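Local atomic coordinates of probable N-acetyl-gamma-glutamyl-phosphate reductase, chloroplastic (Arabidopsis thaliana, PDB entry 1XYG), a protein that probably catalyses the NADPH-dependent reduction of N-acetyl-L-glutamyl 5-phosphate to its semialdehyde, a step in arginine biosynthesis. Residues R268-H273 and L289-V294; L22-Y27 and T45-D50; P226-G231 and V240-T245; E150-A155 and L340-G345; E212-Y217 and L248-R253. All blocks are in the same frame, centred on the assembly; numbering follows the deposited sequence.

Interaction 1: residues R268-H273 and L289-V294; sequences RTEDLH and LDEGVV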
# COMPACT_ATOMS: atom_id res chain seq x y z
N ARG A 268 -4.43 -5.66 -39.56
CA ARG A 268 -5.43 -5.63 -38.51
C ARG A 268 -4.79 -6.11 -37.22
O ARG A 268 -3.70 -6.68 -37.23
CB ARG A 268 -6.60 -6.54 -38.87
CG ARG A 268 -7.30 -6.22 -40.17
CD ARG A 268 -8.43 -7.20 -40.37
NE ARG A 268 -7.96 -8.56 -40.12
CZ ARG A 268 -8.70 -9.65 -40.23
NH1 ARG A 268 -9.98 -9.56 -40.60
NH2 ARG A 268 -8.17 -10.84 -39.98
N THR A 269 -5.47 -5.89 -36.10
CA THR A 269 -4.93 -6.32 -34.82
C THR A 269 -4.66 -7.82 -34.80
O THR A 269 -3.70 -8.28 -34.19
CB THR A 269 -5.87 -5.97 -33.65
OG1 THR A 269 -7.14 -6.58 -33.87
CG2 THR A 269 -6.03 -4.46 -33.52
N GLU A 270 -5.51 -8.59 -35.49
CA GLU A 270 -5.36 -10.04 -35.56
C GLU A 270 -3.98 -10.41 -36.11
O GLU A 270 -3.38 -11.39 -35.68
CB GLU A 270 -6.44 -10.66 -36.45
CG GLU A 270 -7.86 -10.37 -36.01
CD GLU A 270 -8.27 -8.93 -36.28
OE1 GLU A 270 -8.24 -8.52 -37.45
OE2 GLU A 270 -8.62 -8.21 -35.32
N ASP A 271 -3.49 -9.63 -37.06
CA ASP A 271 -2.18 -9.89 -37.65
C ASP A 271 -1.06 -9.67 -36.64
O ASP A 271 -0.11 -10.45 -36.57
CB ASP A 271 -1.96 -9.00 -38.88
CG ASP A 271 -3.05 -9.17 -39.92
OD1 ASP A 271 -3.25 -10.32 -40.39
OD2 ASP A 271 -3.69 -8.16 -40.28
N LEU A 272 -1.16 -8.59 -35.86
CA LEU A 272 -0.15 -8.30 -34.86
C LEU A 272 -0.13 -9.45 -33.85
O LEU A 272 0.93 -9.94 -33.48
CB LEU A 272 -0.46 -6.99 -34.13
CG LEU A 272 -0.62 -5.74 -34.99
CD1 LEU A 272 -0.77 -4.54 -34.07
CD2 LEU A 272 0.58 -5.55 -35.89
N HIS A 273 -1.31 -9.88 -33.44
CA HIS A 273 -1.44 -10.96 -32.48
C HIS A 273 -0.81 -12.26 -32.97
O HIS A 273 -0.07 -12.92 -32.24
CB HIS A 273 -2.91 -11.20 -32.13
CG HIS A 273 -3.13 -12.29 -31.14
ND1 HIS A 273 -3.44 -13.58 -31.50
CD2 HIS A 273 -3.03 -12.30 -29.79
CE1 HIS A 273 -3.52 -14.34 -30.42
NE2 HIS A 273 -3.27 -13.58 -29.37
N LEU A 289 -0.89 -13.44 -24.54
CA LEU A 289 -2.23 -13.82 -24.10
C LEU A 289 -3.23 -13.76 -25.26
O LEU A 289 -2.94 -13.18 -26.31
CB LEU A 289 -2.69 -12.89 -22.96
CG LEU A 289 -1.68 -12.62 -21.84
CD1 LEU A 289 -2.33 -11.76 -20.77
CD2 LEU A 289 -1.19 -13.93 -21.24
N ASP A 290 -4.40 -14.38 -25.07
CA ASP A 290 -5.41 -14.38 -26.13
C ASP A 290 -5.94 -12.96 -26.32
O ASP A 290 -6.04 -12.19 -25.36
CB ASP A 290 -6.58 -15.31 -25.79
CG ASP A 290 -6.17 -16.78 -25.72
OD1 ASP A 290 -5.13 -17.15 -26.32
OD2 ASP A 290 -6.89 -17.57 -25.08
N GLU A 291 -6.27 -12.62 -27.56
CA GLU A 291 -6.79 -11.30 -27.86
C GLU A 291 -7.90 -10.88 -26.90
O GLU A 291 -8.79 -11.68 -26.56
CB GLU A 291 -7.31 -11.25 -29.31
CG GLU A 291 -6.20 -11.14 -30.35
CD GLU A 291 -6.71 -11.17 -31.79
OE1 GLU A 291 -7.17 -12.24 -32.25
OE2 GLU A 291 -6.66 -10.11 -32.45
N GLY A 292 -7.84 -9.64 -26.44
CA GLY A 292 -8.84 -9.13 -25.52
C GLY A 292 -8.50 -9.34 -24.06
O GLY A 292 -9.08 -8.69 -23.19
N VAL A 293 -7.56 -10.24 -23.78
CA VAL A 293 -7.17 -10.53 -22.41
C VAL A 293 -6.18 -9.49 -21.88
O VAL A 293 -5.14 -9.24 -22.49
CB VAL A 293 -6.57 -11.94 -22.29
CG1 VAL A 293 -6.18 -12.24 -20.86
CG2 VAL A 293 -7.58 -12.94 -22.79
N VAL A 294 -6.52 -8.89 -20.75
CA VAL A 294 -5.67 -7.87 -20.16
C VAL A 294 -4.65 -8.43 -19.17
O VAL A 294 -5.01 -9.06 -18.17
CB VAL A 294 -6.53 -6.80 -19.44
CG1 VAL A 294 -5.64 -5.72 -18.83
CG2 VAL A 294 -7.53 -6.19 -20.41
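His273 and Glu291 make the tight part of this contact. The imidazole has CG anti to the backbone N (chi1 -179°), which carries the ring out from the helix toward the loop 289-294. Glu291 CG sits over one face of that ring, offset toward its rim. It lies 3.6 Å from the ring centroid, a CH-pi contact, and its closest ring atom is His273 CG at 3.4 Å. The ring also reaches the loop at its edge. His273 NE2 donates to Leu289 O at 3.1 Å, and the oxygen lies in the plane of the ring. The N-H...O angle of 142° marks a bent bond. One face contact and one edge bond together limit how the ring can turn.

The other side is looser and charged. The extended Glu291 chain brings OE2 to 3.4 Å from Glu270 CA, close to the start of the helix. Glu291 OE2 is also 4.0 Å from Glu270 OE2, a pair of like charges that probably disfavours closer approach. Glu270 is partly balanced: its OE2 accepts from Thr269 OG1 at 2.6 Å, and its OE1 forms a salt bridge with Arg268 NE, out of the guanidinium plane and by charge alone. Glu291 itself is exposed, within a type II turn from Asp290 to Val293.

The contact joins the start of helix 269-280 to the loop after strand 286-288 in the dimerisation domain. Leu272 and Thr269 turn to Ala319 of strand 318-325, with Val310 and Pro312 of strand 306-312 beside them. Leu289 pairs through its backbone with Met308, and Val294 packs on Ser216 of a second subunit.

Interaction 2: residues L22-Y27 and T45-D50; sequences LGASGY and TLMTAD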
# COMPACT_ATOMS: atom_id res chain seq x y z
N LEU A 22 29.74 -7.68 -8.47
CA LEU A 22 30.28 -6.34 -8.23
C LEU A 22 29.14 -5.38 -7.90
O LEU A 22 28.34 -5.06 -8.78
CB LEU A 22 31.04 -5.81 -9.44
CG LEU A 22 32.47 -6.24 -9.75
CD1 LEU A 22 32.50 -7.70 -10.16
CD2 LEU A 22 33.01 -5.38 -10.86
N GLY A 23 29.07 -4.93 -6.66
CA GLY A 23 28.01 -4.03 -6.25
C GLY A 23 26.84 -4.85 -5.74
O GLY A 23 25.77 -4.89 -6.36
N ALA A 24 27.03 -5.49 -4.60
CA ALA A 24 26.01 -6.34 -4.01
C ALA A 24 25.08 -5.68 -3.01
O ALA A 24 24.11 -6.30 -2.59
CB ALA A 24 26.69 -7.55 -3.36
N SER A 25 25.33 -4.43 -2.63
CA SER A 25 24.47 -3.78 -1.64
C SER A 25 23.16 -3.19 -2.16
O SER A 25 22.34 -2.70 -1.38
CB SER A 25 25.27 -2.70 -0.89
OG SER A 25 25.65 -1.66 -1.76
N GLY A 26 22.94 -3.24 -3.47
CA GLY A 26 21.71 -2.70 -4.03
C GLY A 26 20.67 -3.78 -4.27
O GLY A 26 20.93 -4.96 -4.06
N TYR A 27 19.47 -3.37 -4.70
CA TYR A 27 18.38 -4.31 -4.96
C TYR A 27 18.67 -5.31 -6.07
O TYR A 27 18.28 -6.48 -5.96
CB TYR A 27 17.08 -3.56 -5.29
CG TYR A 27 16.46 -2.81 -4.12
CD1 TYR A 27 16.49 -3.34 -2.83
CD2 TYR A 27 15.82 -1.57 -4.31
CE1 TYR A 27 15.91 -2.66 -1.76
CE2 TYR A 27 15.23 -0.89 -3.24
CZ TYR A 27 15.29 -1.44 -1.97
OH TYR A 27 14.75 -0.79 -0.89
N THR A 45 30.81 -16.58 -4.87
CA THR A 45 32.01 -16.75 -4.05
C THR A 45 32.71 -15.42 -3.77
O THR A 45 33.61 -15.35 -2.93
CB THR A 45 33.03 -17.71 -4.72
OG1 THR A 45 33.36 -17.23 -6.03
CG2 THR A 45 32.46 -19.12 -4.81
N LEU A 46 32.29 -14.37 -4.46
CA LEU A 46 32.90 -13.06 -4.27
C LEU A 46 31.87 -11.92 -4.41
O LEU A 46 31.13 -11.88 -5.39
CB LEU A 46 34.02 -12.87 -5.30
CG LEU A 46 34.71 -11.51 -5.24
CD1 LEU A 46 35.21 -11.26 -3.82
CD2 LEU A 46 35.85 -11.49 -6.23
N MET A 47 31.83 -11.01 -3.45
CA MET A 47 30.87 -9.90 -3.48
C MET A 47 31.45 -8.53 -3.10
O MET A 47 32.14 -8.39 -2.09
CB MET A 47 29.68 -10.19 -2.55
CG MET A 47 28.85 -11.41 -2.91
SD MET A 47 27.30 -11.49 -1.96
CE MET A 47 27.87 -11.61 -0.26
N THR A 48 31.12 -7.52 -3.91
CA THR A 48 31.58 -6.13 -3.72
C THR A 48 30.50 -5.14 -3.23
O THR A 48 29.34 -5.20 -3.65
CB THR A 48 32.13 -5.55 -5.04
OG1 THR A 48 33.27 -6.29 -5.47
CG2 THR A 48 32.52 -4.13 -4.84
N ALA A 49 30.91 -4.23 -2.35
CA ALA A 49 30.04 -3.19 -1.80
C ALA A 49 30.88 -1.93 -1.59
O ALA A 49 32.09 -2.00 -1.42
CB ALA A 49 29.41 -3.63 -0.49
N ASP A 50 30.23 -0.77 -1.58
CA ASP A 50 30.95 0.48 -1.40
C ASP A 50 31.06 0.90 0.06
O ASP A 50 32.04 0.57 0.74
CB ASP A 50 30.28 1.57 -2.23
CG ASP A 50 31.12 2.82 -2.34
OD1 ASP A 50 32.34 2.70 -2.60
OD2 ASP A 50 30.56 3.92 -2.17
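Thr48 O is gripped by two backbone N-H groups of the turn 22-27. Ala24 N donates almost straight at it, with an N-H...O angle of 170°. The modelled distance from Ala24 N to Thr48 O, 2.5 Å, is unusually short and its exact value is doubtful. Gly23 N adds a weak, bent bond to Thr48 O at 3.0 Å. Gly23 has backbone angles that would jam a side chain against the carbonyl of Leu22, so glycine suits the turn.

This is the start of a Rossmann fold. Strand 17-22, helix 27-37 and strand 42-47 form a beta-alpha-beta crossover, and the glycine-rich turn lies between the first strand and the helix, with Gly26 as N-cap. In relatives this turn faces the pyrophosphate of NADP, so a similar role is likely here.

Side chains fill in beside the turn. Ala24 CB meets Met47 CB at 4.1 Å, and Ser25 CB meets Ala49 CB at 4.3 Å. Thr48 CB stands 3.8 Å from Leu22 CA. Thr48 OG1 stands beside the backbone N (chi1 -63°), with CG2 anti to that N; this buried hydroxyl has no polar partner in the model. Met57 and Val60 of helix 57-60 cover Ala24 and Ser25.

Interaction 3: residues P226-G231 and V240-T245; sequences PEIEQG and VTVSFT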
# COMPACT_ATOMS: atom_id res chain seq x y z
N PRO A 226 17.23 6.63 -25.80
CA PRO A 226 18.19 6.19 -26.83
C PRO A 226 18.33 4.67 -26.91
O PRO A 226 18.56 4.12 -27.99
CB PRO A 226 19.49 6.89 -26.42
CG PRO A 226 19.32 7.11 -24.95
CD PRO A 226 17.89 7.51 -24.82
N GLU A 227 18.18 4.00 -25.77
CA GLU A 227 18.29 2.54 -25.73
C GLU A 227 17.11 1.94 -26.51
O GLU A 227 17.27 1.02 -27.32
CB GLU A 227 18.25 2.04 -24.28
CG GLU A 227 18.46 0.54 -24.14
CD GLU A 227 18.39 0.09 -22.70
OE1 GLU A 227 18.58 0.94 -21.81
OE2 GLU A 227 18.15 -1.11 -22.46
N ILE A 228 15.93 2.48 -26.26
CA ILE A 228 14.71 2.02 -26.92
C ILE A 228 14.80 2.25 -28.43
O ILE A 228 14.54 1.34 -29.22
CB ILE A 228 13.48 2.78 -26.39
CG1 ILE A 228 13.18 2.35 -24.95
CG2 ILE A 228 12.29 2.54 -27.30
CD1 ILE A 228 12.21 3.28 -24.25
N GLU A 229 15.16 3.46 -28.82
CA GLU A 229 15.26 3.81 -30.23
C GLU A 229 16.34 3.02 -30.97
O GLU A 229 16.18 2.68 -32.14
CB GLU A 229 15.49 5.32 -30.39
CG GLU A 229 14.41 6.17 -29.73
CD GLU A 229 14.49 7.63 -30.11
OE1 GLU A 229 15.60 8.08 -30.48
OE2 GLU A 229 13.46 8.34 -30.04
N GLN A 230 17.44 2.72 -30.29
CA GLN A 230 18.53 1.95 -30.91
C GLN A 230 18.00 0.58 -31.34
O GLN A 230 18.17 0.17 -32.49
CB GLN A 230 19.69 1.76 -29.93
CG GLN A 230 20.83 0.92 -30.49
CD GLN A 230 21.98 0.76 -29.51
OE1 GLN A 230 22.75 1.69 -29.29
NE2 GLN A 230 22.10 -0.42 -28.93
N GLY A 231 17.34 -0.12 -30.42
CA GLY A 231 16.79 -1.42 -30.75
C GLY A 231 15.75 -1.38 -31.85
O GLY A 231 15.77 -2.21 -32.75
N VAL A 240 14.24 5.57 -35.75
CA VAL A 240 12.94 5.61 -35.09
C VAL A 240 12.95 6.58 -33.92
O VAL A 240 13.82 6.51 -33.07
CB VAL A 240 12.54 4.21 -34.60
CG1 VAL A 240 11.24 4.25 -33.84
CG2 VAL A 240 12.44 3.26 -35.80
N THR A 241 11.98 7.48 -33.90
CA THR A 241 11.84 8.47 -32.83
C THR A 241 10.53 8.16 -32.12
O THR A 241 9.45 8.20 -32.72
CB THR A 241 11.78 9.90 -33.40
OG1 THR A 241 12.99 10.18 -34.12
CG2 THR A 241 11.62 10.92 -32.28
N VAL A 242 10.62 7.84 -30.83
CA VAL A 242 9.43 7.50 -30.06
C VAL A 242 9.13 8.53 -28.99
O VAL A 242 9.92 9.44 -28.73
CB VAL A 242 9.59 6.13 -29.37
CG1 VAL A 242 9.98 5.06 -30.39
CG2 VAL A 242 10.65 6.23 -28.28
N SER A 243 7.96 8.37 -28.37
CA SER A 243 7.53 9.21 -27.27
C SER A 243 7.47 8.20 -26.13
O SER A 243 6.78 7.18 -26.25
CB SER A 243 6.14 9.79 -27.55
OG SER A 243 5.69 10.58 -26.46
N PHE A 244 8.20 8.45 -25.06
CA PHE A 244 8.25 7.53 -23.92
C PHE A 244 8.09 8.28 -22.61
O PHE A 244 8.93 9.12 -22.27
CB PHE A 244 9.59 6.78 -23.95
CG PHE A 244 9.90 6.01 -22.70
CD1 PHE A 244 9.15 4.89 -22.34
CD2 PHE A 244 10.94 6.41 -21.87
CE1 PHE A 244 9.44 4.18 -21.18
CE2 PHE A 244 11.24 5.70 -20.70
CZ PHE A 244 10.49 4.59 -20.36
N THR A 245 7.03 7.99 -21.87
CA THR A 245 6.79 8.67 -20.60
C THR A 245 6.63 7.71 -19.42
O THR A 245 5.65 6.99 -19.33
CB THR A 245 5.52 9.56 -20.66
OG1 THR A 245 5.57 10.41 -21.81
CG2 THR A 245 5.45 10.43 -19.42
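Glu229, Ile228 and Val242 bury the most surface here. Glu229 leaves helix 224-236 as an extended chain and passes over the backbone of Val240. Its CD comes within 3.2 Å of Val240 O, a close passage in which no bond is formed. At the far end, Glu229 OE2 accepts from Val242 N at 3.0 Å, with an N-H...O angle of 158°. The N-H comes from the anti side, 30° out of the carboxylate plane. The strongest partner of the carboxylate lies outside: OE2 forms a salt bridge with Arg314 of a second subunit. OE1 forms another with Lys239. Positive groups at both oxygens probably favour the charged form, although the residue is buried.

Ile228 works on the apolar side. Its CG1 is anti to the carbonyl carbon, and CD1 reaches out over the centre of the Phe244 ring. CD1 lies 4.0 Å from the ring centroid and only 13° off its normal, a well-centred CH-pi contact. The other branch, Ile228 CG2, meets Val242 CG2 at 4.2 Å. The same Val242 CG2 lies 4.0 Å from Glu229 CG, with the two side chains running past each other in opposite directions. Val242 therefore fills the space between isoleucine and glutamate.

Phe244 also meets Tyr164 edge-to-face, and its side chain is about 8 Å from that of Cys163, the active-site cysteine by similarity. Ser243 and Thr245 alternate with it along the strand and meet the second subunit instead. A helix laid on a mixed sheet whose other face packs against a partner subunit is characteristic of the dimerisation domain of the semialdehyde dehydrogenases.

Interaction 4: residues E150-A155 and L340-G345; sequences EDIKKA and LNIMLG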
# COMPACT_ATOMS: atom_id res chain seq x y z
N GLU A 150 21.37 -15.95 -30.00
CA GLU A 150 22.53 -16.48 -30.71
C GLU A 150 23.81 -15.67 -30.57
O GLU A 150 24.90 -16.24 -30.48
CB GLU A 150 22.19 -16.67 -32.19
CG GLU A 150 21.14 -17.74 -32.43
CD GLU A 150 21.48 -19.05 -31.73
OE1 GLU A 150 22.61 -19.55 -31.92
OE2 GLU A 150 20.62 -19.58 -30.99
N ASP A 151 23.71 -14.35 -30.55
CA ASP A 151 24.90 -13.52 -30.39
C ASP A 151 25.35 -13.54 -28.93
O ASP A 151 26.54 -13.54 -28.63
CB ASP A 151 24.63 -12.08 -30.81
CG ASP A 151 24.41 -11.95 -32.29
OD1 ASP A 151 25.24 -12.47 -33.06
OD2 ASP A 151 23.42 -11.31 -32.69
N ILE A 152 24.37 -13.57 -28.03
CA ILE A 152 24.65 -13.59 -26.60
C ILE A 152 25.47 -14.82 -26.19
O ILE A 152 26.42 -14.70 -25.41
CB ILE A 152 23.33 -13.54 -25.79
CG1 ILE A 152 22.59 -12.23 -26.08
CG2 ILE A 152 23.62 -13.66 -24.30
CD1 ILE A 152 21.21 -12.12 -25.42
N LYS A 153 25.11 -15.99 -26.72
CA LYS A 153 25.80 -17.24 -26.39
C LYS A 153 27.31 -17.18 -26.59
O LYS A 153 28.07 -17.78 -25.83
CB LYS A 153 25.25 -18.39 -27.24
CG LYS A 153 23.82 -18.79 -26.97
CD LYS A 153 23.41 -19.88 -27.95
CE LYS A 153 22.07 -20.47 -27.59
NZ LYS A 153 21.57 -21.37 -28.66
N LYS A 154 27.75 -16.47 -27.62
CA LYS A 154 29.18 -16.39 -27.91
C LYS A 154 29.84 -15.07 -27.53
O LYS A 154 30.94 -14.77 -27.99
CB LYS A 154 29.42 -16.69 -29.39
CG LYS A 154 28.54 -15.88 -30.33
CD LYS A 154 28.71 -16.35 -31.77
CE LYS A 154 27.78 -15.59 -32.71
NZ LYS A 154 27.96 -16.01 -34.14
N ALA A 155 29.19 -14.29 -26.68
CA ALA A 155 29.75 -13.01 -26.24
C ALA A 155 30.48 -13.19 -24.92
O ALA A 155 30.15 -14.08 -24.14
CB ALA A 155 28.65 -11.98 -26.09
N LEU A 340 23.66 -15.12 -18.68
CA LEU A 340 24.85 -15.83 -18.23
C LEU A 340 24.68 -17.33 -18.41
O LEU A 340 25.65 -18.02 -18.74
CB LEU A 340 25.16 -15.52 -16.77
CG LEU A 340 26.52 -16.08 -16.31
CD1 LEU A 340 27.65 -15.38 -17.07
CD2 LEU A 340 26.71 -15.86 -14.82
N ASN A 341 23.47 -17.84 -18.20
CA ASN A 341 23.23 -19.27 -18.37
C ASN A 341 23.73 -19.75 -19.73
O ASN A 341 24.60 -20.62 -19.80
CB ASN A 341 21.75 -19.62 -18.22
CG ASN A 341 21.33 -19.80 -16.75
OD1 ASN A 341 22.14 -20.22 -15.91
ND2 ASN A 341 20.07 -19.50 -16.45
N ILE A 342 23.20 -19.16 -20.80
CA ILE A 342 23.59 -19.57 -22.14
C ILE A 342 25.04 -19.20 -22.49
O ILE A 342 25.67 -19.89 -23.30
CB ILE A 342 22.63 -18.99 -23.20
CG1 ILE A 342 22.65 -17.46 -23.17
CG2 ILE A 342 21.21 -19.49 -22.94
CD1 ILE A 342 21.77 -16.82 -24.23
N MET A 343 25.56 -18.14 -21.89
CA MET A 343 26.94 -17.73 -22.15
C MET A 343 27.90 -18.79 -21.64
O MET A 343 28.99 -18.98 -22.18
CB MET A 343 27.24 -16.40 -21.46
CG MET A 343 26.61 -15.19 -22.14
SD MET A 343 26.55 -13.76 -21.05
CE MET A 343 28.22 -13.08 -21.24
N LEU A 344 27.50 -19.48 -20.57
CA LEU A 344 28.31 -20.53 -19.97
C LEU A 344 27.94 -21.93 -20.46
O LEU A 344 28.47 -22.92 -19.97
CB LEU A 344 28.21 -20.47 -18.44
CG LEU A 344 28.91 -19.27 -17.80
CD1 LEU A 344 28.75 -19.25 -16.28
CD2 LEU A 344 30.37 -19.33 -18.17
N GLY A 345 27.02 -21.99 -21.42
CA GLY A 345 26.63 -23.28 -21.97
C GLY A 345 25.60 -24.06 -21.17
O GLY A 345 25.43 -25.25 -21.41
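Ile342 holds CG1 between its backbone N and carbonyl carbon (chi1 61°), and its chain then extends (chi2 177°), so that CD1 points at Ile152 and Lys153. Ile152 meets it with the CG2 branch, which stands anti to the backbone N. The result is an oblique methyl contact, Ile152 CG2 to Ile342 CD1 at 3.7 Å. Lys153 lies across the same isoleucine at about a right angle, its CG 3.9 Å from Ile342 CD1. Beyond that the lysine chain leads away from the contact, and NZ forms a salt bridge with Glu150 OE2 at 3.1 Å. With an alanine here in place of Ile342, Ile152 CG2 and Lys153 CG would lose their shared partner, and a gap would probably open between the helices.

Met343 fills the next position. Its CG touches Ile152 O at 3.3 Å and Ile152 CG2 at 4.0 Å, and its CE approaches Ala155 O at 3.6 Å. Two ends of helices meet here, 145-153 and 329-343, the second closed by a Schellman motif at Gly345. Ile152 and Met343 both rest on Val158 of the parallel sheet. The C-terminal helix thus returns to the Rossmann domain. Ile152 O already accepts from Ala155 N in its own turn. The helices are therefore held by carbon surfaces and burial, with charge kept to the exposed rim.

Interaction 5: residues E212-Y217 and L248-R253; sequences EGISSY and LMPMIR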
# COMPACT_ATOMS: atom_id res chain seq x y z
N GLU A 212 0.06 5.91 -1.99
CA GLU A 212 -1.24 6.47 -2.31
C GLU A 212 -1.25 7.60 -3.33
O GLU A 212 -1.97 8.59 -3.17
CB GLU A 212 -1.92 6.94 -1.02
CG GLU A 212 -2.31 5.79 -0.10
CD GLU A 212 -3.27 4.80 -0.77
OE1 GLU A 212 -4.35 5.23 -1.23
OE2 GLU A 212 -2.94 3.60 -0.84
N GLY A 213 -0.45 7.44 -4.37
CA GLY A 213 -0.40 8.44 -5.42
C GLY A 213 0.56 8.03 -6.52
O GLY A 213 1.37 7.14 -6.34
N ILE A 214 0.45 8.69 -7.66
CA ILE A 214 1.34 8.41 -8.78
C ILE A 214 1.78 9.73 -9.37
O ILE A 214 1.24 10.79 -9.03
CB ILE A 214 0.64 7.62 -9.90
CG1 ILE A 214 -0.56 8.41 -10.43
CG2 ILE A 214 0.18 6.26 -9.41
CD1 ILE A 214 -1.06 7.89 -11.75
N SER A 215 2.77 9.66 -10.25
CA SER A 215 3.29 10.84 -10.94
C SER A 215 4.18 10.40 -12.08
O SER A 215 4.74 9.30 -12.06
CB SER A 215 4.11 11.72 -9.99
OG SER A 215 5.27 11.03 -9.56
N SER A 216 4.30 11.24 -13.10
CA SER A 216 5.15 10.93 -14.23
C SER A 216 6.56 11.37 -13.81
O SER A 216 6.75 12.01 -12.79
CB SER A 216 4.72 11.74 -15.46
OG SER A 216 3.43 11.40 -15.90
N TYR A 217 7.55 10.99 -14.61
CA TYR A 217 8.92 11.39 -14.37
C TYR A 217 9.69 11.14 -15.66
O TYR A 217 9.24 10.38 -16.52
CB TYR A 217 9.57 10.65 -13.19
CG TYR A 217 9.76 9.15 -13.35
CD1 TYR A 217 8.72 8.26 -13.03
CD2 TYR A 217 10.98 8.62 -13.75
CE1 TYR A 217 8.91 6.87 -13.11
CE2 TYR A 217 11.19 7.24 -13.84
CZ TYR A 217 10.15 6.37 -13.52
OH TYR A 217 10.34 5.02 -13.59
N LEU A 248 5.69 6.69 -11.95
CA LEU A 248 6.07 6.01 -10.71
C LEU A 248 4.83 5.48 -9.97
O LEU A 248 3.95 6.25 -9.59
CB LEU A 248 6.85 6.96 -9.81
CG LEU A 248 7.63 6.32 -8.66
CD1 LEU A 248 8.57 5.25 -9.20
CD2 LEU A 248 8.40 7.38 -7.90
N MET A 249 4.80 4.17 -9.77
CA MET A 249 3.67 3.52 -9.10
C MET A 249 3.90 3.28 -7.61
O MET A 249 5.01 2.97 -7.19
CB MET A 249 3.38 2.17 -9.76
CG MET A 249 3.10 2.22 -11.24
SD MET A 249 1.60 3.12 -11.60
CE MET A 249 2.28 4.74 -12.05
N PRO A 250 2.83 3.41 -6.81
CA PRO A 250 2.94 3.18 -5.36
C PRO A 250 2.90 1.66 -5.10
O PRO A 250 1.93 1.13 -4.60
CB PRO A 250 1.72 3.91 -4.80
CG PRO A 250 0.71 3.74 -5.90
CD PRO A 250 1.52 3.99 -7.15
N MET A 251 3.98 1.00 -5.49
CA MET A 251 4.14 -0.44 -5.33
C MET A 251 5.64 -0.74 -5.46
O MET A 251 6.39 0.05 -6.03
CB MET A 251 3.36 -1.22 -6.40
CG MET A 251 3.83 -0.95 -7.82
SD MET A 251 2.68 -1.53 -9.09
CE MET A 251 3.79 -1.82 -10.46
N ILE A 252 6.07 -1.88 -4.92
CA ILE A 252 7.47 -2.24 -4.95
C ILE A 252 7.93 -2.75 -6.31
O ILE A 252 8.80 -2.14 -6.95
CB ILE A 252 7.80 -3.31 -3.89
CG1 ILE A 252 7.32 -2.84 -2.52
CG2 ILE A 252 9.30 -3.58 -3.85
CD1 ILE A 252 7.45 -3.90 -1.44
N ARG A 253 7.34 -3.86 -6.74
CA ARG A 253 7.70 -4.50 -8.00
C ARG A 253 6.61 -4.37 -9.06
O ARG A 253 5.45 -4.13 -8.73
CB ARG A 253 7.97 -5.99 -7.79
CG ARG A 253 9.05 -6.34 -6.79
CD ARG A 253 9.15 -7.86 -6.61
NE ARG A 253 10.28 -8.20 -5.77
CZ ARG A 253 11.35 -8.88 -6.19
NH1 ARG A 253 11.42 -9.29 -7.45
NH2 ARG A 253 12.36 -9.09 -5.36
O HOH W 1 4.31 7.33 -7.01
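Strands 215-216 and 243-249 are antiparallel neighbours, and Leu248 N donates to Ser215 O at 2.8 Å, nearly straight at 167°. A water donates to both Gly213 O, at 3.0 Å, and Leu248 O, at 2.8 Å, and so bridges the two segments further on.

Ile214 packs with its CG2 branch. This methyl lies 3.5 Å from Pro250 CD, tighter than usual, and 3.7 Å from Met249 CE. The methionine bends at chi2 and chi3, which brings its end back alongside Ile214. Pro250 is the centre of an inverse gamma turn, and its CD also sits on Gly213 O.

Tyr217 turns a ring edge to the other strand. Leu248 N lies near the ring plane, and Tyr217 CE1 is 3.9 Å from Leu248 CB. The phenol OH bonds to Tyr164 OH. The Tyr217 side chain is about 7 Å from that of Cys163, the active-site residue by similarity. A serine in place of Tyr217 would probably leave Leu248 less covered and Tyr164 OH without its mate.

Both segments also face a second subunit, where Met249 meets its own copy and Ile214 N bonds to Thr297 OG1 of that subunit. A backbone bond and a bridging water tie the segments, while Ile214, Met249 and Pro250 pack by carbon contact beside the interface.

Interaction 2 comes first along the chain and lies in the Rossmann domain. Interaction 4 starts in the same domain and closes a loop of 184 residues that contains interactions 5, 3 and 1. Interaction 3 is nested within interaction 5. These two share strand 243-249 and touch, Thr245 CG2 to Ser216 OG at 4.2 Å, and both meet the second subunit. Interaction 1 lies beside the other end of the same sheet, by strand 286-288, outermost there within this chain; its centre is about 23 Å from that of interaction 3. Interactions 1 and 2 are the farthest apart, with centres about 42 Å distant. Contacts thus link each domain internally, while the C-terminal helix brings the chain back from the dimerisation domain.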